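Long-range contacts in peruvianin-I (Thevetia peruviana, PDB 6ORM), which acts as a germin-like protein of plant latex with cysteine-type proteolytic activity, built as six copies of a cupin chain: residues F10-D14 with C26-A32; F49-G53 with C77-P81; G83-F87 with I160-M164; A93-M98 with D125-P131; E103-Y109 with M134-V140. All blocks are in the same frame, centred on the assembly; numbering follows the deposited sequence.

Contact 1. Residues F10-D14 with C26-A32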
# COMPACT_ATOMS: atom_id res chain seq x y z
N PHE A 10 -3.87 17.29 5.40
CA PHE A 10 -2.67 17.74 4.73
C PHE A 10 -1.55 17.81 5.75
O PHE A 10 -1.76 17.69 6.96
CB PHE A 10 -2.88 19.09 4.03
CG PHE A 10 -3.47 20.15 4.91
CD1 PHE A 10 -2.68 20.85 5.81
CD2 PHE A 10 -4.83 20.43 4.85
CE1 PHE A 10 -3.23 21.82 6.62
CE2 PHE A 10 -5.38 21.40 5.66
CZ PHE A 10 -4.58 22.10 6.55
N CYS A 11 -0.34 18.02 5.24
CA CYS A 11 0.87 17.92 6.05
C CYS A 11 2.00 18.63 5.32
O CYS A 11 2.85 17.97 4.70
CB CYS A 11 1.21 16.45 6.30
SG CYS A 11 2.37 16.12 7.64
N LEU A 12 2.02 19.96 5.37
CA LEU A 12 2.95 20.72 4.54
C LEU A 12 4.38 20.41 4.94
O LEU A 12 4.74 20.49 6.11
CB LEU A 12 2.69 22.22 4.68
CG LEU A 12 1.26 22.73 4.63
CD1 LEU A 12 1.26 24.24 4.78
CD2 LEU A 12 0.57 22.32 3.35
N ALA A 13 5.20 20.06 3.95
CA ALA A 13 6.60 19.76 4.20
C ALA A 13 7.29 20.92 4.90
O ALA A 13 7.24 22.07 4.44
CB ALA A 13 7.32 19.44 2.88
N ASP A 14 7.91 20.63 6.04
CA ASP A 14 8.81 21.58 6.70
C ASP A 14 10.18 21.39 6.08
O ASP A 14 10.94 20.50 6.48
CB ASP A 14 8.82 21.36 8.21
CG ASP A 14 9.72 22.35 8.94
OD1 ASP A 14 10.33 23.22 8.28
OD2 ASP A 14 9.82 22.26 10.18
N CYS A 26 6.35 17.76 8.99
CA CYS A 26 5.37 18.74 8.56
C CYS A 26 5.37 19.96 9.47
O CYS A 26 5.79 19.90 10.63
CB CYS A 26 3.96 18.13 8.54
SG CYS A 26 3.86 16.52 7.74
N ARG A 27 4.92 21.07 8.91
CA ARG A 27 4.56 22.23 9.70
C ARG A 27 3.22 22.00 10.39
O ARG A 27 2.44 21.13 10.01
CB ARG A 27 4.53 23.48 8.83
CG ARG A 27 5.83 23.73 8.11
CD ARG A 27 5.79 25.00 7.30
NE ARG A 27 6.20 24.76 5.92
CZ ARG A 27 5.62 25.33 4.87
NH1 ARG A 27 4.61 26.16 5.04
NH2 ARG A 27 6.06 25.06 3.65
N ASN A 28 2.96 22.81 11.42
CA ASN A 28 1.70 22.76 12.15
C ASN A 28 0.54 23.02 11.20
O ASN A 28 0.40 24.13 10.67
CB ASN A 28 1.73 23.79 13.28
CG ASN A 28 0.50 23.72 14.18
OD1 ASN A 28 -0.47 23.03 13.87
ND2 ASN A 28 0.56 24.42 15.30
N PRO A 29 -0.33 22.02 10.97
CA PRO A 29 -1.43 22.21 10.01
C PRO A 29 -2.36 23.35 10.38
O PRO A 29 -3.01 23.91 9.49
CB PRO A 29 -2.16 20.87 10.03
CG PRO A 29 -1.24 19.90 10.70
CD PRO A 29 -0.35 20.69 11.60
N ALA A 30 -2.44 23.72 11.66
CA ALA A 30 -3.25 24.85 12.07
C ALA A 30 -2.73 26.17 11.51
O ALA A 30 -3.49 27.14 11.45
CB ALA A 30 -3.33 24.93 13.60
N LEU A 31 -1.47 26.21 11.10
CA LEU A 31 -0.86 27.41 10.54
C LEU A 31 -1.00 27.49 9.02
O LEU A 31 -0.66 28.53 8.45
CB LEU A 31 0.62 27.48 10.91
CG LEU A 31 0.90 27.53 12.42
CD1 LEU A 31 2.39 27.68 12.69
CD2 LEU A 31 0.12 28.67 13.06
N ALA A 32 -1.49 26.44 8.37
CA ALA A 32 -1.66 26.46 6.93
C ALA A 32 -2.70 27.51 6.52
O ALA A 32 -3.69 27.73 7.22
CB ALA A 32 -2.09 25.08 6.42
O HOH W 1 0.78 21.15 7.63
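Cys11 and Cys26 are joined by a disulfide whose chi3 of 91° is normal, although its modelled SG-SG length is too short for such a bond and is doubtful. Beside it the backbones meet in a single bridge: Arg27 N donates to Leu12 O at 2.9 Å with an N-H...O angle of 158°, and Cys26 CA lies 3.1 Å from Leu12 O in a CA-H...O contact. Arg27 then turns back over residues 12-14. A bend at chi3 (-128°) brings NE and NH2 near Ala13 O, at 3.2 and 3.3 Å, both weak bonds, while Leu12 CB lies over one face of the guanidinium. Ala32 CB touches both Phe10 CE1 (3.5 Å) and Leu12 CD1 (3.8 Å); Pro29 O lies at the Phe10 ring edge. A water links the two backbones, accepting from Leu12 N and donating to Arg27 O. Further out, the Phe10 ring meets Phe37 of its own chain and Tyr117 of the third subunit, both edge-to-face, and Ile21 of the second subunit packs on both cysteines. An N-terminal disulfide is a feature of germins; here the covalent link probably holds a loop whose direct hydrogen bonds are few.

Contact 2. Residues F49-G53 with C77-P81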
# COMPACT_ATOMS: atom_id res chain seq x y z
N PHE A 49 19.04 25.44 -20.13
CA PHE A 49 18.86 24.09 -20.64
C PHE A 49 20.14 23.31 -20.42
O PHE A 49 21.23 23.90 -20.36
CB PHE A 49 18.48 24.11 -22.13
CG PHE A 49 17.15 24.75 -22.41
CD1 PHE A 49 17.03 26.13 -22.50
CD2 PHE A 49 16.02 23.97 -22.57
CE1 PHE A 49 15.81 26.72 -22.75
CE2 PHE A 49 14.79 24.56 -22.83
CZ PHE A 49 14.68 25.93 -22.92
N ASP A 50 20.02 21.99 -20.29
CA ASP A 50 21.22 21.19 -20.14
C ASP A 50 21.90 21.05 -21.50
O ASP A 50 21.39 21.51 -22.53
CB ASP A 50 20.89 19.84 -19.49
CG ASP A 50 19.95 18.96 -20.34
OD1 ASP A 50 19.77 19.21 -21.55
OD2 ASP A 50 19.38 18.00 -19.77
N GLN A 51 23.07 20.40 -21.52
CA GLN A 51 23.83 20.24 -22.75
C GLN A 51 23.03 19.61 -23.88
O GLN A 51 23.39 19.78 -25.05
CB GLN A 51 25.10 19.43 -22.49
CG GLN A 51 24.91 18.13 -21.73
CD GLN A 51 26.20 17.35 -21.64
OE1 GLN A 51 27.01 17.36 -22.57
NE2 GLN A 51 26.42 16.68 -20.51
N TRP A 52 21.96 18.87 -23.57
CA TRP A 52 21.20 18.15 -24.58
C TRP A 52 19.91 18.87 -24.95
O TRP A 52 19.09 18.31 -25.69
CB TRP A 52 20.91 16.72 -24.11
CG TRP A 52 22.17 15.96 -23.76
CD1 TRP A 52 23.15 15.54 -24.63
CD2 TRP A 52 22.59 15.54 -22.46
NE1 TRP A 52 24.14 14.89 -23.94
CE2 TRP A 52 23.83 14.88 -22.61
CE3 TRP A 52 22.04 15.66 -21.17
CZ2 TRP A 52 24.52 14.34 -21.52
CZ3 TRP A 52 22.73 15.12 -20.10
CH2 TRP A 52 23.96 14.47 -20.28
N GLY A 53 19.71 20.09 -24.46
CA GLY A 53 18.56 20.90 -24.84
C GLY A 53 17.30 20.69 -24.03
O GLY A 53 16.22 21.05 -24.51
N CYS A 77 8.60 19.91 -18.85
CA CYS A 77 9.80 19.68 -19.64
C CYS A 77 9.71 20.49 -20.92
O CYS A 77 8.71 20.40 -21.64
CB CYS A 77 9.97 18.19 -19.95
SG CYS A 77 10.09 17.09 -18.51
N VAL A 78 10.74 21.27 -21.20
CA VAL A 78 10.85 22.04 -22.43
C VAL A 78 12.10 21.58 -23.16
O VAL A 78 13.18 21.51 -22.57
CB VAL A 78 10.89 23.56 -22.15
CG1 VAL A 78 11.06 24.34 -23.44
CG2 VAL A 78 9.63 23.99 -21.41
N LEU A 79 11.94 21.28 -24.45
CA LEU A 79 13.03 20.82 -25.29
C LEU A 79 13.30 21.86 -26.37
O LEU A 79 12.39 22.21 -27.13
CB LEU A 79 12.70 19.46 -25.93
CG LEU A 79 12.69 18.23 -25.02
CD1 LEU A 79 12.12 17.03 -25.76
CD2 LEU A 79 14.10 17.93 -24.51
N LEU A 80 14.54 22.34 -26.43
CA LEU A 80 14.96 23.17 -27.55
C LEU A 80 14.88 22.36 -28.84
O LEU A 80 14.77 21.13 -28.81
CB LEU A 80 16.38 23.67 -27.32
CG LEU A 80 16.59 24.59 -26.11
CD1 LEU A 80 18.07 24.83 -25.87
CD2 LEU A 80 15.85 25.90 -26.32
N PRO A 81 14.90 23.03 -29.99
CA PRO A 81 15.02 22.30 -31.26
C PRO A 81 16.23 21.37 -31.22
O PRO A 81 17.30 21.73 -30.73
CB PRO A 81 15.20 23.42 -32.29
CG PRO A 81 14.49 24.58 -31.69
CD PRO A 81 14.70 24.48 -30.21
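The Phe49 ring receives Leu80 over one face and the backbone O of Val78 at its edge. In the cupin barrel this contact seats the loop leading into strand 54-57, which turns through a type I beta turn from Asp50 to Gly53, on the end of strand 73-79. Leu80 CG stands 3.6 Å from the Phe49 ring centroid and 9° off the ring normal, a CH-pi contact centred over the ring. From there the two methyls spread to different rim positions: CD1 reaches Phe49 CG at 3.6 Å, and CD2 reaches Phe49 CZ, also at 3.6 Å. Val78 O lies in the ring plane, 3.5 Å from Phe49 CE2, and Val78 CG1 adds an apolar touch to that same corner. Phe49 CG lies anti to its own carbonyl carbon (chi1 -65°), the setting that presents the ring to Leu80. Phe49 also touches two sugar residues of the attached glycans, so the ring meets both Leu80 and carbohydrate. The turn is closed by Gly53 N donating to Asp50 O. Asp50 OD1 takes a weak bond from Trp52 N and a further one from Leu54 N. Gly53, with phi at 87°, ends the turn, and its O accepts from Leu80 N at 2.9 Å in the carbonyl plane, while Leu79 CA approaches that oxygen at 3.3 Å.

Contact 3. Residues G83-F87 with I160-M164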
# COMPACT_ATOMS: atom_id res chain seq x y z
N GLY A 83 16.55 19.01 -29.26
CA GLY A 83 16.80 18.56 -27.91
C GLY A 83 16.20 17.19 -27.63
O GLY A 83 15.26 16.74 -28.28
N SER A 84 16.77 16.53 -26.63
CA SER A 84 16.28 15.23 -26.20
C SER A 84 16.60 15.05 -24.73
O SER A 84 17.46 15.74 -24.17
CB SER A 84 16.88 14.09 -27.04
OG SER A 84 18.04 13.56 -26.43
N THR A 85 15.91 14.10 -24.11
CA THR A 85 16.05 13.84 -22.69
C THR A 85 17.18 12.87 -22.38
O THR A 85 17.53 12.71 -21.20
CB THR A 85 14.75 13.26 -22.12
OG1 THR A 85 14.48 12.01 -22.77
CG2 THR A 85 13.59 14.21 -22.35
N GLN A 86 17.73 12.20 -23.40
CA GLN A 86 18.58 11.03 -23.23
C GLN A 86 17.71 9.93 -22.62
O GLN A 86 16.49 10.10 -22.50
CB GLN A 86 19.81 11.32 -22.36
CG GLN A 86 20.48 12.68 -22.61
CD GLN A 86 20.99 12.85 -24.03
OE1 GLN A 86 22.11 12.44 -24.35
NE2 GLN A 86 20.18 13.47 -24.88
N PHE A 87 18.29 8.78 -22.30
CA PHE A 87 17.53 7.70 -21.69
C PHE A 87 17.42 7.93 -20.19
O PHE A 87 18.44 8.09 -19.51
CB PHE A 87 18.18 6.36 -22.01
CG PHE A 87 18.26 6.07 -23.48
CD1 PHE A 87 17.10 5.82 -24.21
CD2 PHE A 87 19.48 6.05 -24.13
CE1 PHE A 87 17.17 5.56 -25.57
CE2 PHE A 87 19.55 5.77 -25.49
CZ PHE A 87 18.39 5.53 -26.21
N ILE A 160 19.43 9.68 -15.10
CA ILE A 160 19.90 9.52 -16.47
C ILE A 160 20.58 8.16 -16.56
O ILE A 160 21.53 7.87 -15.82
CB ILE A 160 20.84 10.64 -16.90
CG1 ILE A 160 20.12 11.99 -16.88
CG2 ILE A 160 21.39 10.36 -18.30
CD1 ILE A 160 21.03 13.16 -17.19
N VAL A 161 20.12 7.34 -17.49
CA VAL A 161 20.47 5.94 -17.53
C VAL A 161 21.30 5.57 -18.76
O VAL A 161 21.99 4.53 -18.74
CB VAL A 161 19.18 5.09 -17.44
CG1 VAL A 161 18.97 4.24 -18.67
CG2 VAL A 161 19.10 4.35 -16.10
N GLY A 162 21.28 6.39 -19.81
CA GLY A 162 22.05 6.19 -21.03
C GLY A 162 21.98 7.47 -21.83
O GLY A 162 21.25 8.40 -21.48
N LEU A 163 22.74 7.52 -22.93
CA LEU A 163 22.99 8.81 -23.57
C LEU A 163 22.30 9.02 -24.91
O LEU A 163 21.66 10.06 -25.08
CB LEU A 163 24.51 9.03 -23.72
CG LEU A 163 25.16 9.52 -22.42
CD1 LEU A 163 26.56 10.09 -22.67
CD2 LEU A 163 24.29 10.56 -21.72
N MET A 164 22.37 8.08 -25.85
CA MET A 164 22.12 8.31 -27.29
C MET A 164 23.36 8.97 -27.89
O MET A 164 23.92 8.47 -28.87
CB MET A 164 20.89 9.19 -27.60
CG MET A 164 19.54 8.70 -27.10
SD MET A 164 18.20 9.92 -27.25
CE MET A 164 18.17 10.23 -29.01
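Phe87 and Gly162 form an antiparallel hydrogen-bonded pair distorted into a classic beta bulge, because Val161 and Gly162 both face Phe87. The evidence is in the bonds to Phe87 O: Val161 N donates at 2.7 Å and nearly straight (171°), whereas Gly162 N reaches the same oxygen at 3.3 Å, a weak bond. In return Phe87 N donates to Gly162 O at 3.1 Å from well above the carbonyl plane. The Phe87 ring lies along the departing chain, with Gly162 C and Leu163 N at its edge. Met164 crosses it at about a right angle: CG, placed beside its own backbone N by a chi1 of -60°, comes to 3.3 Å from Phe87 CE2, a tight approach, and SD stands 4.8 Å from the ring centroid and 19° off the normal, a distant Met-aromatic contact. Met164 SD also lies 3.7 Å from Ser84 OG. Within the cupin fold these residues pair the short strands 87-89 and 159-162 next to strand 135-139 of the barrel. Ahead of the pairing, Thr85 OG1 donates to Gln86 O at 2.8 Å on a lone pair and accepts from Thr137 N, which ties this loop to strand 135-139. At the interface with the fourth subunit, Val161 packs on Val161 of that chain, and Asn114 of the same neighbour donates to Ile160 O.

Contact 4. Residues A93-M98 with D125-P131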
# COMPACT_ATOMS: atom_id res chain seq x y z
N ALA A 93 7.72 5.96 -9.66
CA ALA A 93 6.39 6.39 -10.05
C ALA A 93 6.15 6.12 -11.53
O ALA A 93 7.09 6.10 -12.33
CB ALA A 93 6.16 7.88 -9.76
N SER A 94 4.88 5.91 -11.87
CA SER A 94 4.44 6.03 -13.25
C SER A 94 4.56 7.49 -13.70
O SER A 94 4.57 8.41 -12.88
CB SER A 94 2.99 5.57 -13.40
OG SER A 94 2.80 4.26 -12.90
N SER A 95 4.64 7.69 -15.01
CA SER A 95 4.66 9.03 -15.58
C SER A 95 3.64 9.10 -16.70
O SER A 95 3.72 8.34 -17.67
CB SER A 95 6.06 9.39 -16.10
OG SER A 95 6.07 10.71 -16.62
N LEU A 96 2.69 10.02 -16.57
CA LEU A 96 1.69 10.30 -17.60
C LEU A 96 2.08 11.62 -18.26
O LEU A 96 1.97 12.68 -17.65
CB LEU A 96 0.29 10.36 -16.99
CG LEU A 96 -0.90 10.54 -17.93
CD1 LEU A 96 -0.87 9.53 -19.07
CD2 LEU A 96 -2.20 10.43 -17.15
N VAL A 97 2.52 11.53 -19.51
CA VAL A 97 3.03 12.68 -20.25
C VAL A 97 1.90 13.30 -21.05
O VAL A 97 1.15 12.60 -21.73
CB VAL A 97 4.19 12.27 -21.17
CG1 VAL A 97 4.57 13.41 -22.10
CG2 VAL A 97 5.39 11.81 -20.36
N MET A 98 1.76 14.63 -20.96
CA MET A 98 0.87 15.37 -21.84
C MET A 98 1.69 16.37 -22.65
O MET A 98 2.31 17.27 -22.08
CB MET A 98 -0.23 16.11 -21.08
CG MET A 98 -1.16 16.86 -22.05
SD MET A 98 -2.67 17.53 -21.33
CE MET A 98 -2.01 18.78 -20.23
N ASP A 125 -1.91 15.14 -26.85
CA ASP A 125 -1.65 13.71 -26.72
C ASP A 125 -1.21 13.34 -25.30
O ASP A 125 -0.53 14.11 -24.61
CB ASP A 125 -0.56 13.27 -27.71
CG ASP A 125 -1.10 12.90 -29.08
OD1 ASP A 125 -2.16 12.22 -29.20
OD2 ASP A 125 -0.43 13.30 -30.06
N LEU A 126 -1.59 12.15 -24.87
CA LEU A 126 -1.13 11.58 -23.62
C LEU A 126 -0.34 10.32 -23.93
O LEU A 126 -0.63 9.61 -24.90
CB LEU A 126 -2.27 11.25 -22.66
CG LEU A 126 -3.21 12.39 -22.24
CD1 LEU A 126 -4.39 11.79 -21.52
CD2 LEU A 126 -2.47 13.39 -21.36
N PHE A 127 0.66 10.05 -23.09
CA PHE A 127 1.47 8.85 -23.22
C PHE A 127 1.86 8.41 -21.81
O PHE A 127 2.31 9.24 -21.02
CB PHE A 127 2.71 9.12 -24.07
CG PHE A 127 3.44 7.88 -24.51
CD1 PHE A 127 4.46 7.35 -23.73
CD2 PHE A 127 3.12 7.24 -25.69
CE1 PHE A 127 5.14 6.21 -24.13
CE2 PHE A 127 3.79 6.10 -26.09
CZ PHE A 127 4.80 5.59 -25.31
N ILE A 128 1.67 7.13 -21.51
CA ILE A 128 1.86 6.60 -20.16
C ILE A 128 3.15 5.80 -20.12
O ILE A 128 3.40 4.96 -20.99
CB ILE A 128 0.65 5.76 -19.70
CG1 ILE A 128 0.85 5.28 -18.27
CG2 ILE A 128 0.37 4.60 -20.66
CD1 ILE A 128 0.76 6.38 -17.23
N ILE A 129 3.99 6.09 -19.13
CA ILE A 129 5.24 5.39 -18.88
C ILE A 129 5.08 4.57 -17.60
O ILE A 129 4.87 5.16 -16.53
CB ILE A 129 6.42 6.36 -18.76
CG1 ILE A 129 6.74 7.02 -20.10
CG2 ILE A 129 7.66 5.65 -18.21
CD1 ILE A 129 6.79 8.51 -20.02
N PRO A 130 5.15 3.25 -17.65
CA PRO A 130 5.06 2.44 -16.42
C PRO A 130 6.21 2.76 -15.48
O PRO A 130 7.26 3.25 -15.91
CB PRO A 130 5.14 1.00 -16.94
CG PRO A 130 4.75 1.08 -18.38
CD PRO A 130 5.23 2.41 -18.86
N PRO A 131 6.04 2.49 -14.18
CA PRO A 131 7.04 2.95 -13.20
C PRO A 131 8.40 2.31 -13.42
O PRO A 131 8.52 1.10 -13.61
CB PRO A 131 6.43 2.52 -11.86
CG PRO A 131 5.47 1.42 -12.20
CD PRO A 131 4.92 1.79 -13.55
O HOH W 2 7.81 6.22 -15.06
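Ala93 meets Pro131 through its backbone: Pro131 CA lies 3.3 Å from Ala93 O in a CA-H...O contact. A water sits 2.8 Å from Ala93 O. The same water is close to Pro130 O. Ser94 brings OG to 3.3 Å from Pro131 CD, but the hydroxyl's hydrogen bond goes to Leu70 O of the third subunit. Regular pairing then starts. Ser95 and Ile129 are a hydrogen-bonded pair, with Ser95 N donating to Ile129 O at 169° and Ile129 N returning a 2.7 Å bond to Ser95 O. Leu96 faces Ile128 as a non-hydrogen-bonded pair; its CG, anti to the backbone N (chi1 -176°), sends CD1 across to Ile128 CD1, 4.0 Å away. Val97 repeats the reciprocal pair of hydrogen bonds, now with Phe127, and on the face shared with Ser95 its CG2 touches Ile129 CD1 at 3.6 Å. Met98 closes the run: CB rests on Leu126 CD2 at 3.5 Å, and Met98 CA makes a CA-H...O contact with Asp125 O at 3.3 Å. The strand axes run antiparallel at 160°, joining strands 95-101 and 126-129 in the five-stranded sheet of the cupin barrel. Leu126 and Phe127 pair in turn with a strand of the third subunit, which carries the sheet across the interface. Chemically, four backbone bonds satisfy the buried amides of Ser95, Ile129, Val97 and Phe127, while Leu96 bonds Ser150 on strand 145-151; the side-chain contacts are mostly hydrocarbon, and Ser94 OG and Asp125 OD1 bond the third subunit, at Leu70 O and Ser40 OG.

Contact 5. Residues E103-Y109 with M134-V140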
# COMPACT_ATOMS: atom_id res chain seq x y z
N GLU A 103 6.13 19.03 -31.16
CA GLU A 103 5.95 17.62 -31.45
C GLU A 103 7.16 16.83 -30.97
O GLU A 103 8.31 17.26 -31.16
CB GLU A 103 5.75 17.35 -32.94
CG GLU A 103 4.49 17.96 -33.52
CD GLU A 103 4.28 17.56 -34.96
OE1 GLU A 103 5.00 16.64 -35.43
OE2 GLU A 103 3.41 18.15 -35.62
N ILE A 104 6.90 15.68 -30.35
CA ILE A 104 7.95 14.89 -29.72
C ILE A 104 7.80 13.43 -30.11
O ILE A 104 6.70 12.95 -30.40
CB ILE A 104 7.92 15.02 -28.18
CG1 ILE A 104 6.53 14.69 -27.64
CG2 ILE A 104 8.35 16.41 -27.75
CD1 ILE A 104 6.40 14.79 -26.14
N LEU A 105 8.92 12.72 -30.10
CA LEU A 105 8.93 11.26 -30.06
C LEU A 105 9.07 10.84 -28.61
O LEU A 105 10.04 11.22 -27.94
CB LEU A 105 10.07 10.69 -30.90
CG LEU A 105 9.88 10.56 -32.41
CD1 LEU A 105 11.02 9.76 -33.01
CD2 LEU A 105 8.53 9.93 -32.74
N GLU A 106 8.10 10.08 -28.11
CA GLU A 106 8.07 9.61 -26.73
C GLU A 106 8.04 8.09 -26.74
O GLU A 106 7.20 7.49 -27.41
CB GLU A 106 6.86 10.18 -25.99
CG GLU A 106 6.75 9.77 -24.54
CD GLU A 106 7.68 10.55 -23.64
OE1 GLU A 106 8.01 11.71 -23.98
OE2 GLU A 106 8.08 10.01 -22.59
N GLY A 107 8.96 7.47 -26.00
CA GLY A 107 8.98 6.02 -25.94
C GLY A 107 9.52 5.49 -24.63
O GLY A 107 10.25 6.18 -23.91
N PHE A 108 9.15 4.25 -24.32
CA PHE A 108 9.72 3.51 -23.20
C PHE A 108 10.04 2.09 -23.64
O PHE A 108 9.48 1.58 -24.61
CB PHE A 108 8.79 3.51 -21.97
CG PHE A 108 7.63 2.56 -22.07
CD1 PHE A 108 7.75 1.23 -21.67
CD2 PHE A 108 6.40 3.00 -22.53
CE1 PHE A 108 6.68 0.36 -21.76
CE2 PHE A 108 5.32 2.13 -22.62
CZ PHE A 108 5.46 0.81 -22.23
N TYR A 109 10.96 1.46 -22.91
CA TYR A 109 11.36 0.08 -23.13
C TYR A 109 10.81 -0.80 -22.02
O TYR A 109 10.92 -0.45 -20.84
CB TYR A 109 12.89 -0.06 -23.19
CG TYR A 109 13.55 0.80 -24.24
CD1 TYR A 109 13.83 2.14 -23.99
CD2 TYR A 109 13.92 0.28 -25.47
CE1 TYR A 109 14.44 2.93 -24.94
CE2 TYR A 109 14.54 1.06 -26.43
CZ TYR A 109 14.79 2.39 -26.16
OH TYR A 109 15.40 3.18 -27.10
N MET A 134 12.81 2.50 -18.52
CA MET A 134 13.64 3.40 -19.31
C MET A 134 12.81 4.06 -20.40
O MET A 134 12.04 3.40 -21.09
CB MET A 134 14.81 2.62 -19.91
CG MET A 134 15.80 3.42 -20.74
SD MET A 134 17.24 2.40 -21.14
CE MET A 134 16.44 1.01 -21.94
N HIS A 135 12.97 5.38 -20.54
CA HIS A 135 12.17 6.13 -21.50
C HIS A 135 12.99 7.30 -22.03
O HIS A 135 14.10 7.58 -21.57
CB HIS A 135 10.86 6.62 -20.88
CG HIS A 135 11.04 7.53 -19.71
ND1 HIS A 135 11.14 7.07 -18.41
CD2 HIS A 135 11.14 8.88 -19.63
CE1 HIS A 135 11.29 8.10 -17.59
NE2 HIS A 135 11.29 9.21 -18.31
N PHE A 136 12.41 8.00 -23.01
CA PHE A 136 13.07 9.13 -23.64
C PHE A 136 12.03 10.02 -24.31
O PHE A 136 10.91 9.58 -24.60
CB PHE A 136 14.11 8.68 -24.67
CG PHE A 136 13.52 7.93 -25.83
CD1 PHE A 136 13.00 8.61 -26.93
CD2 PHE A 136 13.48 6.55 -25.83
CE1 PHE A 136 12.46 7.92 -28.00
CE2 PHE A 136 12.94 5.85 -26.89
CZ PHE A 136 12.43 6.54 -27.98
N THR A 137 12.43 11.26 -24.56
CA THR A 137 11.69 12.18 -25.41
C THR A 137 12.66 12.87 -26.35
O THR A 137 13.74 13.29 -25.93
CB THR A 137 10.93 13.23 -24.58
OG1 THR A 137 10.22 12.59 -23.51
CG2 THR A 137 9.95 13.98 -25.46
N VAL A 138 12.29 12.97 -27.62
CA VAL A 138 13.07 13.70 -28.62
C VAL A 138 12.16 14.72 -29.28
O VAL A 138 11.02 14.41 -29.65
CB VAL A 138 13.69 12.75 -29.67
CG1 VAL A 138 14.50 13.54 -30.69
CG2 VAL A 138 14.56 11.70 -28.99
N ASN A 139 12.67 15.94 -29.43
CA ASN A 139 11.96 17.00 -30.14
C ASN A 139 12.08 16.77 -31.65
O ASN A 139 13.19 16.82 -32.20
CB ASN A 139 12.55 18.36 -29.75
CG ASN A 139 11.75 19.53 -30.30
OD1 ASN A 139 10.84 19.36 -31.12
ND2 ASN A 139 12.08 20.73 -29.84
N VAL A 140 10.95 16.51 -32.31
CA VAL A 140 10.93 16.28 -33.75
C VAL A 140 10.15 17.35 -34.50
O VAL A 140 9.96 17.24 -35.71
CB VAL A 140 10.40 14.87 -34.09
CG1 VAL A 140 11.34 13.80 -33.54
CG2 VAL A 140 8.99 14.69 -33.54
O HOH W 3 8.57 20.83 -31.52
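Phe136 folds its ring back over Gly107, its hydrogen-bonded partner on the neighbouring strand. Gly107 CA lies 4.3 Å from the ring centroid and 22° off the normal, a CH-pi contact possible because no side chain intervenes. The ring reaches there because its CG stands between the backbone N and the carbonyl carbon (chi1 63°). Tyr109 CE1 lies in the Phe136 ring plane at its edge, with Tyr109 OH 3.6 Å from Phe136 CE2, and Met134 CE touches Tyr109 CD1 at 3.5 Å; Met134 SD completes an oblique Met-aromatic contact. On the opposite face of the sheet Glu106, bent at chi2 (78°), accepts a bond from Thr137 OG1 to OE1; its modelled length is too short to trust. Thr137 CG2 packs on Ile104 CB at 3.5 Å. These strands, 104-109 and 135-139, form an antiparallel pair in the three-stranded sheet of the cupin barrel, and His135 and Asn139 fall at the conserved histidine and asparagine of the second cupin sequence motif. His135 ND1 donates to Leu133 O, while Asn139 ND2 reaches Gly143 O. The pairing runs from Tyr109 N to Met134 O (2.9 Å) to the far end, where Val140 N donates to Glu103 O (3.0 Å). There a water accepts from Glu103 N and donates to Asn139 OD1 at 2.7 Å. Val140 CG1 meets Leu105 CG, the two side chains crossing at about a right angle, and Glu103 OE1 forms a salt bridge with Arg120 NH1.

How the contacts relate
From the N terminus, contact 1 closes a short loop ahead of the barrel strands, its nearest atoms about 17 Å from contact 4 and farther from the rest. Contact 2 closes next, bracketing strand 54-57 and much of strand 73-79. Contact 3 joins strands 87-89 and 159-162, and its loop encloses contacts 4 and 5, which cross: strands 95-101 and 104-109 follow one another, as do 126-129 and 135-139. Contacts 2 and 4 reach the five-stranded sheet and contact 5 the three-stranded one. Trp52 O and Ser84 N link contacts 2 and 3, Ile129 packing on Glu106 joins contacts 4 and 5, Asn139 reaches contact 2, and Gly83 O bonds Asn139 N between contacts 3 and 5.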